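Local coordinates for outer membrane protein SusF (PDB 4FE9), which binds starch at the bacterial cell surface through carbohydrate-binding modules, before the starch is transported into the periplasm for degradation, at residues R106-S116 with E135-T145. Sequence-based numbering, arbitrary orientation.
Sequences RASVVRELKIS and EVSITLQPATT. With EDO (1,2-ethanediol), chain D.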
ATOM      1  N   ARG A 106      -4.751   0.091 -18.147  1.00  9.61           N
ATOM      2  CA  ARG A 106      -5.424   0.086 -19.406  1.00  9.07           C
ATOM      3  C   ARG A 106      -6.063   1.420 -19.742  1.00  8.85           C
ATOM      4  O   ARG A 106      -6.742   1.535 -20.751  1.00  9.57           O
ATOM      5  CB  ARG A 106      -6.438  -1.020 -19.462  1.00  9.10           C
ATOM      6  CG  ARG A 106      -5.892  -2.361 -18.901  1.00  9.62           C
ATOM      7  CD  ARG A 106      -6.817  -3.516 -19.320  1.00  9.27           C
ATOM      8  NE  ARG A 106      -6.708  -3.760 -20.742  1.00  7.35           N
ATOM      9  CZ  ARG A 106      -7.438  -4.632 -21.428  1.00 19.82           C
ATOM     10  NH1 ARG A 106      -8.279  -5.453 -20.802  1.00 19.60           N
ATOM     11  NH2 ARG A 106      -7.307  -4.703 -22.758  1.00 18.86           N
ATOM     12  N   ALA A 107      -5.796   2.439 -18.934  1.00  9.56           N
ATOM     13  CA  ALA A 107      -6.496   3.719 -19.096  1.00  9.79           C
ATOM     14  C   ALA A 107      -6.266   4.248 -20.541  1.00 12.11           C
ATOM     15  O   ALA A 107      -5.155   4.110 -21.090  1.00  9.96           O
ATOM     16  CB  ALA A 107      -5.978   4.703 -18.099  1.00 11.26           C
ATOM     17  N   SER A 108      -7.291   4.870 -21.146  1.00 11.40           N
ATOM     18  CA  SER A 108      -7.153   5.344 -22.510  1.00 11.69           C
ATOM     19  C   SER A 108      -6.499   6.730 -22.564  1.00 13.62           C
ATOM     20  O   SER A 108      -7.105   7.702 -23.034  1.00 13.66           O
ATOM     21  CB  SER A 108      -8.487   5.362 -23.211  1.00 11.75           C
ATOM     22  OG  SER A 108      -8.328   5.701 -24.576  1.00 11.85           O
ATOM     23  N   VAL A 109      -5.246   6.779 -22.147  1.00 12.43           N
ATOM     24  CA  VAL A 109      -4.469   8.020 -22.016  1.00 14.91           C
ATOM     25  C   VAL A 109      -3.240   7.910 -22.964  1.00 14.24           C
ATOM     26  O   VAL A 109      -2.653   6.812 -23.112  1.00 13.02           O
ATOM     27  CB  VAL A 109      -3.953   8.152 -20.527  1.00 15.08           C
ATOM     28  CG1 VAL A 109      -2.950   9.289 -20.395  1.00 18.56           C
ATOM     29  CG2 VAL A 109      -5.155   8.363 -19.563  1.00 18.37           C
ATOM     30  N   VAL A 110      -2.793   9.033 -23.522  1.00 14.19           N
ATOM     31  CA  VAL A 110      -1.560   9.017 -24.362  1.00 13.74           C
ATOM     32  C   VAL A 110      -0.300   8.670 -23.533  1.00 12.48           C
ATOM     33  O   VAL A 110       0.034   9.361 -22.570  1.00 11.87           O
ATOM     34  CB  VAL A 110      -1.347  10.355 -25.104  1.00 15.00           C
ATOM     35  CG1 VAL A 110      -0.086  10.297 -25.940  1.00 14.57           C
ATOM     36  CG2 VAL A 110      -2.562  10.672 -25.979  1.00 14.90           C
ATOM     37  N   ARG A 111       0.319   7.537 -23.846  1.00 10.70           N
ATOM     38  CA  ARG A 111       1.474   7.051 -23.072  1.00 10.25           C
ATOM     39  C   ARG A 111       2.748   7.229 -23.886  1.00 11.10           C
ATOM     40  O   ARG A 111       2.826   6.800 -25.028  1.00 10.26           O
ATOM     41  CB  ARG A 111       1.315   5.548 -22.731  1.00 10.00           C
ATOM     42  CG  ARG A 111       0.079   5.231 -21.899  1.00  7.49           C
ATOM     43  CD  ARG A 111       0.186   5.857 -20.516  1.00  9.06           C
ATOM     44  NE  ARG A 111      -0.832   5.281 -19.637  1.00 12.11           N
ATOM     45  CZ  ARG A 111      -1.157   5.772 -18.448  1.00 15.62           C
ATOM     46  NH1 ARG A 111      -0.578   6.902 -18.001  1.00  8.84           N
ATOM     47  NH2 ARG A 111      -2.060   5.131 -17.695  1.00 13.06           N
ATOM     48  N   GLU A 112       3.760   7.783 -23.263  1.00 11.69           N
ATOM     49  CA  GLU A 112       5.054   7.884 -23.894  1.00 14.40           C
ATOM     50  C   GLU A 112       5.868   6.560 -23.798  1.00 14.60           C
ATOM     51  O   GLU A 112       5.932   5.916 -22.747  1.00 12.32           O
ATOM     52  CB  GLU A 112       5.849   9.000 -23.265  1.00 14.81           C
ATOM     53  CG  GLU A 112       7.257   9.054 -23.770  1.00 21.24           C
ATOM     54  CD  GLU A 112       7.786  10.480 -23.817  1.00 43.57           C
ATOM     55  OE1 GLU A 112       7.396  11.280 -22.928  1.00 43.75           O
ATOM     56  OE2 GLU A 112       8.516  10.817 -24.789  1.00 47.27           O
ATOM     57  N   LEU A 113       6.495   6.198 -24.910  1.00 14.88           N
ATOM     58  CA  LEU A 113       7.411   5.091 -24.955  1.00 14.91           C
ATOM     59  C   LEU A 113       8.777   5.597 -25.451  1.00 15.52           C
ATOM     60  O   LEU A 113       8.899   6.051 -26.581  1.00 15.68           O
ATOM     61  CB  LEU A 113       6.900   4.045 -25.915  1.00 14.47           C
ATOM     62  CG  LEU A 113       5.532   3.425 -25.616  1.00 17.01           C
ATOM     63  CD1 LEU A 113       5.031   2.639 -26.824  1.00 19.32           C
ATOM     64  CD2 LEU A 113       5.662   2.523 -24.375  1.00 12.22           C
ATOM     65  N   LYS A 114       9.799   5.371 -24.641  1.00 14.52           N
ATOM     66  CA  LYS A 114      11.152   5.647 -24.998  1.00 15.16           C
ATOM     67  C   LYS A 114      11.825   4.347 -25.494  1.00 14.11           C
ATOM     68  O   LYS A 114      11.744   3.317 -24.846  1.00 15.56           O
ATOM     69  CB  LYS A 114      11.863   6.255 -23.786  1.00 14.17           C
ATOM     70  CG  LYS A 114      13.342   6.502 -23.935  1.00 21.98           C
ATOM     71  CD  LYS A 114      13.877   7.256 -22.681  1.00 33.41           C
ATOM     72  CE  LYS A 114      15.002   6.475 -21.971  1.00 40.76           C
ATOM     73  NZ  LYS A 114      14.477   5.323 -21.161  1.00 49.96           N
ATOM     74  N   ILE A 115      12.251   4.366 -26.750  1.00 12.75           N
ATOM     75  CA  ILE A 115      12.809   3.189 -27.423  1.00 12.82           C
ATOM     76  C   ILE A 115      14.317   3.273 -27.459  1.00 13.21           C
ATOM     77  O   ILE A 115      14.885   4.261 -27.924  1.00 12.93           O
ATOM     78  CB  ILE A 115      12.297   3.080 -28.840  1.00 11.79           C
ATOM     79  CG1 ILE A 115      10.769   3.122 -28.834  1.00 11.47           C
ATOM     80  CG2 ILE A 115      12.792   1.812 -29.493  1.00 14.36           C
ATOM     81  CD1 ILE A 115      10.176   3.349 -30.153  1.00 10.15           C
ATOM     82  N   SER A 116      14.964   2.284 -26.875  1.00 12.64           N
ATOM     83  CA  SER A 116      16.423   2.219 -26.836  0.50 12.42           C
ATOM     84  C   SER A 116      16.885   1.018 -27.642  1.00 12.58           C
ATOM     85  O   SER A 116      16.601  -0.120 -27.254  1.00 12.58           O
ATOM     86  CB  SER A 116      16.879   2.044 -25.381  0.50 12.97           C
ATOM     87  OG  SER A 116      18.214   2.452 -25.204  0.50 12.91           O
ATOM     88  N   GLU A 135      18.386   7.450 -28.095  1.00 17.00           N
ATOM     89  CA  GLU A 135      17.000   6.991 -27.932  1.00 17.13           C
ATOM     90  C   GLU A 135      16.008   7.810 -28.748  1.00 17.21           C
ATOM     91  O   GLU A 135      16.280   8.941 -29.085  1.00 17.96           O
ATOM     92  CB  GLU A 135      16.623   7.045 -26.457  1.00 15.94           C
ATOM     93  CG  GLU A 135      17.701   6.485 -25.589  1.00 20.59           C
ATOM     94  CD  GLU A 135      17.332   6.463 -24.115  1.00 42.16           C
ATOM     95  OE1 GLU A 135      16.755   7.465 -23.628  1.00 51.35           O
ATOM     96  OE2 GLU A 135      17.621   5.440 -23.440  1.00 49.28           O
ATOM     97  N   VAL A 136      14.845   7.229 -29.050  1.00 16.17           N
ATOM     98  CA  VAL A 136      13.768   7.960 -29.705  1.00 15.08           C
ATOM     99  C   VAL A 136      12.432   7.684 -28.976  1.00 16.33           C
ATOM    100  O   VAL A 136      12.378   6.800 -28.102  1.00 15.81           O
ATOM    101  CB  VAL A 136      13.637   7.571 -31.198  1.00 15.82           C
ATOM    102  CG1 VAL A 136      14.982   7.847 -31.952  1.00 15.76           C
ATOM    103  CG2 VAL A 136      13.245   6.122 -31.351  1.00 13.79           C
ATOM    104  N   SER A 137      11.395   8.478 -29.302  1.00 14.67           N
ATOM    105  CA  SER A 137      10.111   8.531 -28.525  1.00 16.09           C
ATOM    106  C   SER A 137       9.007   8.282 -29.489  1.00 14.48           C
ATOM    107  O   SER A 137       9.008   8.851 -30.579  1.00 12.41           O
ATOM    108  CB  SER A 137       9.847   9.934 -27.952  1.00 14.71           C
ATOM    109  OG  SER A 137      10.737  10.240 -26.931  1.00 24.14           O
ATOM    110  N   ILE A 138       8.021   7.487 -29.061  1.00 12.28           N
ATOM    111  CA  ILE A 138       6.716   7.508 -29.666  1.00 12.06           C
ATOM    112  C   ILE A 138       5.667   7.501 -28.537  1.00 11.11           C
ATOM    113  O   ILE A 138       6.019   7.455 -27.331  1.00 10.96           O
ATOM    114  CB  ILE A 138       6.493   6.274 -30.583  1.00 12.01           C
ATOM    115  CG1 ILE A 138       6.489   5.002 -29.746  1.00 14.20           C
ATOM    116  CG2 ILE A 138       7.610   6.180 -31.692  1.00 12.03           C
ATOM    117  CD1 ILE A 138       5.894   3.846 -30.466  1.00 15.19           C
ATOM    118  N   THR A 139       4.409   7.657 -28.916  1.00 11.29           N
ATOM    119  CA  THR A 139       3.318   7.512 -27.964  1.00 11.22           C
ATOM    120  C   THR A 139       2.230   6.613 -28.497  1.00 10.26           C
ATOM    121  O   THR A 139       2.169   6.340 -29.705  1.00  8.84           O
ATOM    122  CB  THR A 139       2.702   8.838 -27.651  1.00 12.55           C
ATOM    123  OG1 THR A 139       1.984   9.312 -28.807  1.00 13.88           O
ATOM    124  CG2 THR A 139       3.793   9.845 -27.222  1.00 12.03           C
ATOM    125  N   LEU A 140       1.483   6.016 -27.566  1.00  8.18           N
ATOM    126  CA  LEU A 140       0.423   5.101 -27.906  1.00  9.95           C
ATOM    127  C   LEU A 140      -0.714   5.314 -26.898  1.00  9.07           C
ATOM    128  O   LEU A 140      -0.472   5.474 -25.692  1.00 10.98           O
ATOM    129  CB  LEU A 140       0.914   3.635 -27.843  1.00  8.57           C
ATOM    130  CG  LEU A 140      -0.101   2.516 -28.134  1.00 10.13           C
ATOM    131  CD1 LEU A 140       0.519   1.322 -28.895  1.00 11.87           C
ATOM    132  CD2 LEU A 140      -0.772   2.022 -26.849  1.00  6.99           C
ATOM    133  N   GLN A 141      -1.930   5.337 -27.395  1.00  9.11           N
ATOM    134  CA  GLN A 141      -3.089   5.481 -26.530  1.00  9.01           C
ATOM    135  C   GLN A 141      -3.909   4.219 -26.583  1.00  8.91           C
ATOM    136  O   GLN A 141      -4.502   3.894 -27.623  1.00  9.13           O
ATOM    137  CB  GLN A 141      -3.949   6.662 -26.995  1.00 10.21           C
ATOM    138  CG  GLN A 141      -5.228   6.869 -26.128  1.00 10.91           C
ATOM    139  CD  GLN A 141      -6.195   7.848 -26.769  1.00 19.44           C
ATOM    140  OE1 GLN A 141      -5.832   8.574 -27.669  1.00 14.95           O
ATOM    141  NE2 GLN A 141      -7.428   7.812 -26.351  1.00 21.47           N
ATOM    142  N   PRO A 142      -4.002   3.521 -25.453  1.00  8.80           N
ATOM    143  CA  PRO A 142      -4.790   2.299 -25.431  1.00  9.71           C
ATOM    144  C   PRO A 142      -6.242   2.597 -25.742  1.00  8.90           C
ATOM    145  O   PRO A 142      -6.640   3.755 -25.723  1.00  9.51           O
ATOM    146  CB  PRO A 142      -4.645   1.811 -23.988  1.00  8.02           C
ATOM    147  CG  PRO A 142      -3.346   2.361 -23.532  1.00  8.00           C
ATOM    148  CD  PRO A 142      -3.235   3.714 -24.209  1.00  9.84           C
ATOM    149  N   ALA A 143      -6.986   1.571 -26.127  1.00  9.83           N
ATOM    150  CA  ALA A 143      -8.358   1.733 -26.602  1.00  9.00           C
ATOM    151  C   ALA A 143      -9.250   2.187 -25.444  1.00  9.54           C
ATOM    152  O   ALA A 143      -8.846   2.145 -24.266  1.00  7.25           O
ATOM    153  CB  ALA A 143      -8.873   0.462 -27.165  1.00  9.69           C
ATOM    154  N   THR A 144     -10.333   2.832 -25.815  1.00  9.21           N
ATOM    155  CA  THR A 144     -11.317   3.333 -24.870  1.00 10.01           C
ATOM    156  C   THR A 144     -11.780   2.228 -23.929  1.00  9.64           C
ATOM    157  O   THR A 144     -12.001   1.106 -24.345  1.00 11.43           O
ATOM    158  CB  THR A 144     -12.493   3.918 -25.656  1.00 10.15           C
ATOM    159  OG1 THR A 144     -12.014   5.062 -26.380  1.00 11.11           O
ATOM    160  CG2 THR A 144     -13.644   4.348 -24.719  1.00  9.59           C
ATOM    161  N   THR A 145     -11.758   2.502 -22.645  1.00 12.13           N
ATOM    162  CA  THR A 145     -12.231   1.508 -21.673  1.00 12.61           C
ATOM    163  C   THR A 145     -13.740   1.593 -21.499  1.00 13.21           C
ATOM    164  O   THR A 145     -14.357   2.574 -21.931  1.00 14.66           O
ATOM    165  CB  THR A 145     -11.532   1.638 -20.359  1.00 12.03           C
ATOM    166  OG1 THR A 145     -11.881   2.876 -19.750  1.00 12.43           O
ATOM    167  CG2 THR A 145      -9.976   1.584 -20.551  1.00 11.85           C
TER
HETATM  168  C1  EDO D 509      -9.730   9.249 -28.850  1.00 16.62           C
HETATM  169  O1  EDO D 509     -10.225   9.098 -27.505  1.00 22.84           O
HETATM  170  C2  EDO D 509      -9.804   7.905 -29.559  1.00 17.58           C
HETATM  171  O2  EDO D 509     -11.051   7.240 -29.238  1.00 22.01           O
HETATM  172  O   HOH W   1      -7.816   0.029 -22.925  1.00 10.08           O
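Arg111, Leu113 and Ile115 pair with Leu140, Ile138 and Val136 as the hydrogen-bonded pairs of an antiparallel beta hairpin. Each pair exchanges two backbone N-H...O bonds. The straightest is Leu113 N to Ile138 O, 2.8 Å with 173° at the hydrogen. CA-H...O contacts, such as Thr139 CA to Arg111 O, accompany these bonds.

Polar side chains extend the pairing. Ser137 OG donates to Glu112 OE2 at 3.1 Å, nearly in line with the carboxylate C-O bond, and so links diagonally across the face that also carries Thr139. A long salt bridge from Lys114 NZ to Glu135 OE2, 3.9 Å, is doubtful, because the two side chains are modelled too close; the stronger partner of the lysine is Glu74.

Where the paired strands end, Ser108 of the loop before strand 111-116 meets Gln141, the last residue of strand 136-141, and Pro142 just after it. Ser108 is the centre of an inverse gamma turn. With OG anti to the backbone N (chi1 -174°), the hydroxyl comes within bonding distance of Pro142 O and donates to it at 2.8 Å. The same OG accepts a hydrogen bond from Gln141 NE2 at 2.9 Å, close to the amide plane, so two bonds grip this hydroxyl. A water donates to both Arg106 O and Ala143 O. An ethanediol molecule, probably from crystallisation, accepts a weak bond from Gln141 NE2.

Apolar contacts join the side chains on the Leu113 face. Leu113 CD1 meets Ile138 CD1 at 3.9 Å, and Ile115 CD1 reaches Ile138 CG1 at 4.1 Å.

The hairpin belongs to the mixed sheet of the Ig-like (E-set) N-terminal domain, away from the starch-binding sites. Leu113 and Leu140 pack on helix 92-102, while Ile115 and Ile138 touch Ile51 of strand 48-57. Strand 64-72 flanks strand 111-122, and strand 38-40 runs parallel to strand 128-141 here, with backbone bonds from Thr139 to Ala37 and Ile39.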